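Local atomic coordinates of transcriptional regulator (LacI family) (Clostridium acetobutylicum ATCC 824, PDB entry 3G85), a protein that probably regulates transcription as a LacI-family repressor-like protein, binding DNA through a separate N-terminal domain and a small effector in the periplasmic-binding-protein-like part modelled here. Residues A[24-27]-A[28-32]; A[107-111]-A[112-116]; A[205-209]-A[210-214]. All coordinates share one frame; numbering follows the deposited sequence.

The three contacts follow one another along a single chain folded into two lobes, each built on its own sheet. Contact 1 opens helix 27-40, after strand 13-19 of the parallel sheet. Contact 2 starts on strand 105-109 of that sheet and passes into helix 111-124, which leads to the mixed sheet of the second lobe. The centres of contacts 1 and 2 lie about 19 Å apart. Contact 3 closes helix 197-209 deep in the second lobe, its centre about 29 and 30 Å from the others. Bound glycerol, probably from the crystallisation liquor, lies about 5 Å from the side chains of Phe30 and Asn111, consistent with an effector pocket between the lobes.

Contact 1 of 3, residues A[24-27]-A[28-32]; sequences VNII and SRFLR
Ile26 and Phe30, one helical turn apart, run side by side and point the same way, Ile26 CG2 touching Phe30 CE2 at 4.1 Å. The CG2 branch of Ile26 lies anti to the backbone N (chi1 -60° for CG1), which turns this methyl toward the ring. The carbonyl oxygen of Ile26 sits at the ring edge, in its plane, 3.8 Å from Phe30 CD2.

Backbone bonds mark the passage into the helix. The amide of Ser28 makes only a weak bond to Asn25 O, and Arg29 N reaches Ile26 O at 3.1 Å from above the carbonyl plane, a tight-turn geometry. From the next carbonyl, Ile27 O, the bond goes to Leu31 N at 2.9 Å and almost straight (177°). Bonds from i to i+3 thus give way to i to i+4, as in the first turn of a helix.

The charged end of Arg29 turns away from this turn and forms salt bridges with Glu246 and Asp242. Phe30 meets Trp18 edge-to-face and the ring of Phe97 at a slant, about 5 Å from a bound glycerol. Ile245 of helix 245-260 touches Ile26, Arg29 and Phe30, and Leu16 of strand 13-19 also touches Phe30. The start of helix 27-40, which follows the first strand of the parallel sheet, therefore packs on strand 13-19 and on helix 245-260.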
# COMPACT_ATOMS: atom_id res chain seq x y z
N VAL A 24 4.31 -8.44 6.49
CA VAL A 24 4.67 -9.67 5.76
C VAL A 24 3.50 -10.22 4.96
O VAL A 24 3.71 -10.88 3.94
CB VAL A 24 5.24 -10.82 6.65
CG1 VAL A 24 6.51 -10.37 7.36
CG2 VAL A 24 4.20 -11.32 7.66
N ASN A 25 2.28 -9.97 5.41
CA ASN A 25 1.11 -10.52 4.72
C ASN A 25 0.92 -9.98 3.31
O ASN A 25 0.29 -10.64 2.46
CB ASN A 25 -0.16 -10.28 5.54
CG ASN A 25 -0.14 -11.06 6.79
OD1 ASN A 25 0.41 -10.61 7.79
ND2 ASN A 25 -0.67 -12.26 6.75
N ILE A 26 1.47 -8.80 3.06
CA ILE A 26 1.30 -8.19 1.76
C ILE A 26 2.02 -9.01 0.67
O ILE A 26 1.68 -8.96 -0.53
CB ILE A 26 1.76 -6.71 1.74
CG1 ILE A 26 0.94 -5.89 2.74
CG2 ILE A 26 1.54 -6.11 0.34
CD1 ILE A 26 1.48 -4.45 3.03
N ILE A 27 2.99 -9.82 1.09
CA ILE A 27 3.84 -10.52 0.14
C ILE A 27 3.02 -11.49 -0.72
O ILE A 27 3.33 -11.70 -1.88
CB ILE A 27 5.07 -11.15 0.86
CG1 ILE A 27 6.30 -11.22 -0.09
CG2 ILE A 27 4.71 -12.46 1.50
CD1 ILE A 27 6.32 -12.41 -0.99
N SER A 28 1.89 -11.97 -0.20
CA SER A 28 1.06 -12.88 -0.96
C SER A 28 0.54 -12.29 -2.28
O SER A 28 0.42 -13.00 -3.28
CB SER A 28 -0.10 -13.39 -0.09
OG SER A 28 -0.97 -12.33 0.25
N ARG A 29 0.21 -11.01 -2.28
CA ARG A 29 -0.31 -10.35 -3.48
C ARG A 29 0.77 -10.17 -4.52
O ARG A 29 0.52 -10.25 -5.73
CB ARG A 29 -0.88 -8.97 -3.10
CG ARG A 29 -2.05 -9.10 -2.07
CD ARG A 29 -2.71 -7.74 -1.90
NE ARG A 29 -3.48 -7.39 -3.10
CZ ARG A 29 -4.21 -6.27 -3.20
NH1 ARG A 29 -4.20 -5.40 -2.20
NH2 ARG A 29 -4.88 -6.02 -4.31
N PHE A 30 1.96 -9.87 -4.05
CA PHE A 30 3.10 -9.75 -4.95
C PHE A 30 3.39 -11.10 -5.61
O PHE A 30 3.56 -11.19 -6.84
CB PHE A 30 4.31 -9.33 -4.15
CG PHE A 30 4.47 -7.87 -4.05
CD1 PHE A 30 5.28 -7.19 -4.96
CD2 PHE A 30 3.83 -7.17 -3.03
CE1 PHE A 30 5.48 -5.79 -4.85
CE2 PHE A 30 4.02 -5.75 -2.90
CZ PHE A 30 4.84 -5.07 -3.85
N LEU A 31 3.48 -12.13 -4.79
CA LEU A 31 3.69 -13.49 -5.30
C LEU A 31 2.55 -13.88 -6.26
O LEU A 31 2.80 -14.38 -7.35
CB LEU A 31 3.83 -14.47 -4.13
CG LEU A 31 4.19 -15.91 -4.52
CD1 LEU A 31 5.50 -15.88 -5.29
CD2 LEU A 31 4.28 -16.82 -3.29
N ARG A 32 1.30 -13.64 -5.86
CA ARG A 32 0.18 -13.98 -6.73
C ARG A 32 0.30 -13.26 -8.05
O ARG A 32 0.14 -13.88 -9.10
CB ARG A 32 -1.17 -13.64 -6.10
CG ARG A 32 -2.32 -14.23 -6.89
CD ARG A 32 -3.69 -13.78 -6.41
NE ARG A 32 -3.86 -13.85 -4.96
CZ ARG A 32 -4.22 -14.93 -4.26
NH1 ARG A 32 -4.44 -16.11 -4.87
NH2 ARG A 32 -4.35 -14.82 -2.93

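Contact 2 of 3, residues A[107-111]-A[112-116]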
# COMPACT_ATOMS: atom_id res chain seq x y z
N VAL A 107 6.71 1.64 -10.83
CA VAL A 107 5.29 1.31 -10.95
C VAL A 107 4.64 1.79 -9.63
O VAL A 107 5.00 1.32 -8.54
CB VAL A 107 5.08 -0.23 -11.20
CG1 VAL A 107 3.64 -0.62 -11.22
CG2 VAL A 107 5.71 -0.67 -12.54
N ASN A 108 3.73 2.75 -9.74
CA ASN A 108 3.21 3.48 -8.58
C ASN A 108 1.70 3.53 -8.61
O ASN A 108 1.09 3.15 -9.60
CB ASN A 108 3.72 4.93 -8.53
CG ASN A 108 5.23 5.06 -8.73
OD1 ASN A 108 5.69 5.99 -9.40
ND2 ASN A 108 6.00 4.15 -8.19
N VAL A 109 1.10 3.96 -7.51
CA VAL A 109 -0.34 4.15 -7.51
C VAL A 109 -0.57 5.62 -7.14
O VAL A 109 0.29 6.25 -6.52
CB VAL A 109 -1.07 3.12 -6.58
CG1 VAL A 109 -0.70 3.40 -5.10
CG2 VAL A 109 -2.61 3.11 -6.82
N ASP A 110 -1.68 6.21 -7.56
CA ASP A 110 -1.90 7.62 -7.17
C ASP A 110 -2.43 7.73 -5.76
O ASP A 110 -3.64 7.66 -5.51
CB ASP A 110 -2.81 8.37 -8.14
CG ASP A 110 -2.70 9.92 -7.96
OD1 ASP A 110 -2.47 10.41 -6.82
OD2 ASP A 110 -2.82 10.66 -8.96
N ASN A 111 -1.49 7.85 -4.83
CA ASN A 111 -1.72 7.74 -3.40
C ASN A 111 -2.64 8.82 -2.89
O ASN A 111 -3.60 8.53 -2.23
CB ASN A 111 -0.36 7.77 -2.68
CG ASN A 111 0.46 6.54 -3.00
OD1 ASN A 111 0.12 5.44 -2.58
ND2 ASN A 111 1.54 6.72 -3.79
N TYR A 112 -2.33 10.08 -3.22
CA TYR A 112 -3.20 11.17 -2.84
C TYR A 112 -4.65 10.93 -3.30
O TYR A 112 -5.58 11.08 -2.52
CB TYR A 112 -2.63 12.48 -3.37
CG TYR A 112 -3.38 13.71 -2.86
CD1 TYR A 112 -2.90 14.42 -1.76
CD2 TYR A 112 -4.57 14.13 -3.47
CE1 TYR A 112 -3.59 15.55 -1.28
CE2 TYR A 112 -5.24 15.26 -3.01
CZ TYR A 112 -4.74 15.95 -1.91
OH TYR A 112 -5.43 17.08 -1.45
N LYS A 113 -4.85 10.55 -4.56
CA LYS A 113 -6.20 10.30 -5.05
C LYS A 113 -6.91 9.15 -4.34
O LYS A 113 -8.13 9.15 -4.26
CB LYS A 113 -6.28 10.07 -6.57
CG LYS A 113 -6.03 11.33 -7.41
CD LYS A 113 -6.28 11.00 -8.88
CE LYS A 113 -6.17 12.26 -9.75
NZ LYS A 113 -4.74 12.73 -9.79
N MSE A 114 -6.18 8.14 -3.86
CA MSE A 114 -6.83 7.11 -3.04
C MSE A 114 -7.46 7.67 -1.77
O MSE A 114 -8.62 7.35 -1.45
CB MSE A 114 -5.82 6.01 -2.67
CG MSE A 114 -5.36 5.20 -3.90
SE MSE A 114 -4.10 3.82 -3.35
CE MSE A 114 -5.35 2.58 -2.50
N GLY A 115 -6.70 8.46 -1.02
CA GLY A 115 -7.24 9.14 0.18
C GLY A 115 -8.43 10.01 -0.19
O GLY A 115 -9.47 10.04 0.49
N GLU A 116 -8.26 10.75 -1.28
CA GLU A 116 -9.34 11.58 -1.80
C GLU A 116 -10.63 10.79 -2.07
O GLU A 116 -11.71 11.23 -1.68
CB GLU A 116 -8.85 12.30 -3.04
CG GLU A 116 -9.85 13.26 -3.70
CD GLU A 116 -9.21 13.96 -4.89
OE1 GLU A 116 -8.80 13.26 -5.85
OE2 GLU A 116 -9.11 15.20 -4.87
O HOH W 1 -0.27 10.96 -4.97
O HOH W 2 -2.65 13.33 -7.19
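Asp110 OD1 is gripped by three groups: the backbone N of Lys113 at 3.3 Å, and two waters that each donate to it at 2.9 Å. The amide bond is nearly straight (171°), although it approaches from well above the carboxylate plane. One of these waters also accepts from Tyr112 N, so the carboxylate serves this second amide of the first helical turn indirectly; the other makes a weak link to Lys113 NZ.

The second carboxylate oxygen has a different task. Asp110 OD2 forms a salt bridge with Lys113 NZ at 2.9 Å, again from above the plane. The lysine chain runs extended past the carboxylate and then bends at its last torsion (chi4 69°), which folds the ammonium back onto OD2. Its CG and CD pack against the same group on the way. The N-terminal helix end and the ammonium would both be expected to favour the charged form of Asp110.

Backbone and apolar contacts complete the turn. Met114 N bonds to Asp110 O at 3.1 Å, in the carbonyl plane. The selenium of Met114, a selenomethionine, lies across both methyls of Val109, 3.8 Å from CG1 and equally far from CG2, the two side chains crossing at about a right angle. Beside them, the Asn111 amide is held by Arg145 and Asn98, and Tyr112 OH bonds Glu151 of helix 140-155. Asp110 is thus an N-cap at an inter-lobe crossover, the hinge type of connection in the two-lobed periplasmic-binding-protein fold of LacI-family regulators.

Contact 3 of 3, residues A[205-209]-A[210-214]; sequences SVLNK and RQISI
The guanidinium of Arg210 carries Val206 over one face: CG1 lies 3.8 Å from Arg210 NE, and the two side chains run alongside each other in the same direction. The arginine is extended from CG to NE, which lays its aliphatic part beside the valine; the Arg210 side chain also touches Lys180 and Met183. The flat amide of Asn208 has its OD1 4.2 Å from Ile214 CD1, whose chain crosses it at about a right angle. A water donates to this OD1 and to Ile212 O, tying the last helical turn to the departing chain, while ND2 of Asn208 bonds to Thr235 O.

Leucine and isoleucine methyls close the apolar side. Leu207 CD1 meets Ile214 CD1 at 3.6 Å, and its other branch, CD2, touches Ile212 CD1 at 4.1 Å. The second torsion of Leu207 (chi2 -173°) divides the two methyls in this way between the isoleucines.

Three backbone bonds finish the helix. Arg210 N binds Val206 O in the regular helical pattern, Gln211 N reaches Asn208 O from above the carbonyl plane, and Ile212 N returns to Leu207 O at 2.8 Å, from i+5 to i. The last two bonds, with the positive phi of Gln211 (59°), define a Schellman motif; the chain leaves helix 197-209 there, with Leu207 and Ile212 in apolar contact across it.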
# COMPACT_ATOMS: atom_id res chain seq x y z
N SER A 205 -13.99 -6.12 14.63
CA SER A 205 -14.02 -7.13 15.69
C SER A 205 -14.65 -6.50 16.96
O SER A 205 -15.58 -7.04 17.58
CB SER A 205 -12.61 -7.66 16.00
OG SER A 205 -12.57 -8.58 17.07
N VAL A 206 -14.12 -5.33 17.31
CA VAL A 206 -14.54 -4.63 18.54
C VAL A 206 -15.96 -4.06 18.38
O VAL A 206 -16.81 -4.24 19.26
CB VAL A 206 -13.53 -3.54 18.92
CG1 VAL A 206 -14.06 -2.69 20.10
CG2 VAL A 206 -12.22 -4.16 19.29
N LEU A 207 -16.22 -3.37 17.26
CA LEU A 207 -17.55 -2.81 17.01
C LEU A 207 -18.65 -3.88 17.02
O LEU A 207 -19.78 -3.62 17.49
CB LEU A 207 -17.59 -2.03 15.69
CG LEU A 207 -16.64 -0.87 15.43
CD1 LEU A 207 -17.05 -0.21 14.14
CD2 LEU A 207 -16.58 0.15 16.57
N ASN A 208 -18.35 -5.07 16.49
CA ASN A 208 -19.29 -6.19 16.54
C ASN A 208 -19.58 -6.67 17.98
O ASN A 208 -20.74 -6.86 18.36
CB ASN A 208 -18.81 -7.35 15.68
CG ASN A 208 -18.99 -7.09 14.19
OD1 ASN A 208 -19.67 -6.13 13.80
ND2 ASN A 208 -18.40 -7.95 13.35
N LYS A 209 -18.52 -6.86 18.78
CA LYS A 209 -18.64 -7.25 20.18
C LYS A 209 -19.48 -6.24 20.98
O LYS A 209 -20.29 -6.61 21.81
CB LYS A 209 -17.25 -7.38 20.85
CG LYS A 209 -16.55 -8.72 20.66
CD LYS A 209 -15.31 -8.88 21.57
CE LYS A 209 -15.71 -9.24 23.02
NZ LYS A 209 -14.63 -9.92 23.84
N ARG A 210 -19.27 -4.96 20.70
CA ARG A 210 -19.95 -3.89 21.41
C ARG A 210 -21.28 -3.50 20.77
O ARG A 210 -21.95 -2.58 21.24
CB ARG A 210 -19.00 -2.71 21.59
CG ARG A 210 -17.85 -3.10 22.50
CD ARG A 210 -16.95 -1.98 22.92
NE ARG A 210 -15.75 -2.52 23.55
CZ ARG A 210 -14.81 -1.78 24.14
NH1 ARG A 210 -14.95 -0.47 24.22
NH2 ARG A 210 -13.75 -2.35 24.68
N GLN A 211 -21.67 -4.22 19.71
CA GLN A 211 -22.96 -4.05 19.02
C GLN A 211 -23.16 -2.65 18.44
O GLN A 211 -24.27 -2.10 18.42
CB GLN A 211 -24.13 -4.47 19.93
CG GLN A 211 -23.79 -5.65 20.83
CD GLN A 211 -25.00 -6.20 21.58
OE1 GLN A 211 -26.01 -6.55 20.97
NE2 GLN A 211 -24.89 -6.29 22.89
N ILE A 212 -22.08 -2.06 17.95
CA ILE A 212 -22.16 -0.79 17.25
C ILE A 212 -22.45 -1.12 15.80
O ILE A 212 -21.78 -1.98 15.21
CB ILE A 212 -20.90 0.03 17.47
CG1 ILE A 212 -20.79 0.40 18.94
CG2 ILE A 212 -20.90 1.30 16.62
CD1 ILE A 212 -19.43 0.21 19.49
N SER A 213 -23.46 -0.48 15.23
CA SER A 213 -23.93 -0.80 13.89
C SER A 213 -23.07 -0.23 12.77
O SER A 213 -22.78 0.97 12.74
CB SER A 213 -25.37 -0.35 13.72
OG SER A 213 -26.19 -1.03 14.64
N ILE A 214 -22.68 -1.10 11.85
CA ILE A 214 -21.97 -0.69 10.65
C ILE A 214 -22.91 -0.92 9.45
O ILE A 214 -23.45 -2.03 9.29
CB ILE A 214 -20.64 -1.49 10.47
CG1 ILE A 214 -19.74 -1.32 11.70
CG2 ILE A 214 -19.92 -1.06 9.17
CD1 ILE A 214 -18.78 -2.50 11.96
O HOH W 3 -21.57 -4.34 14.24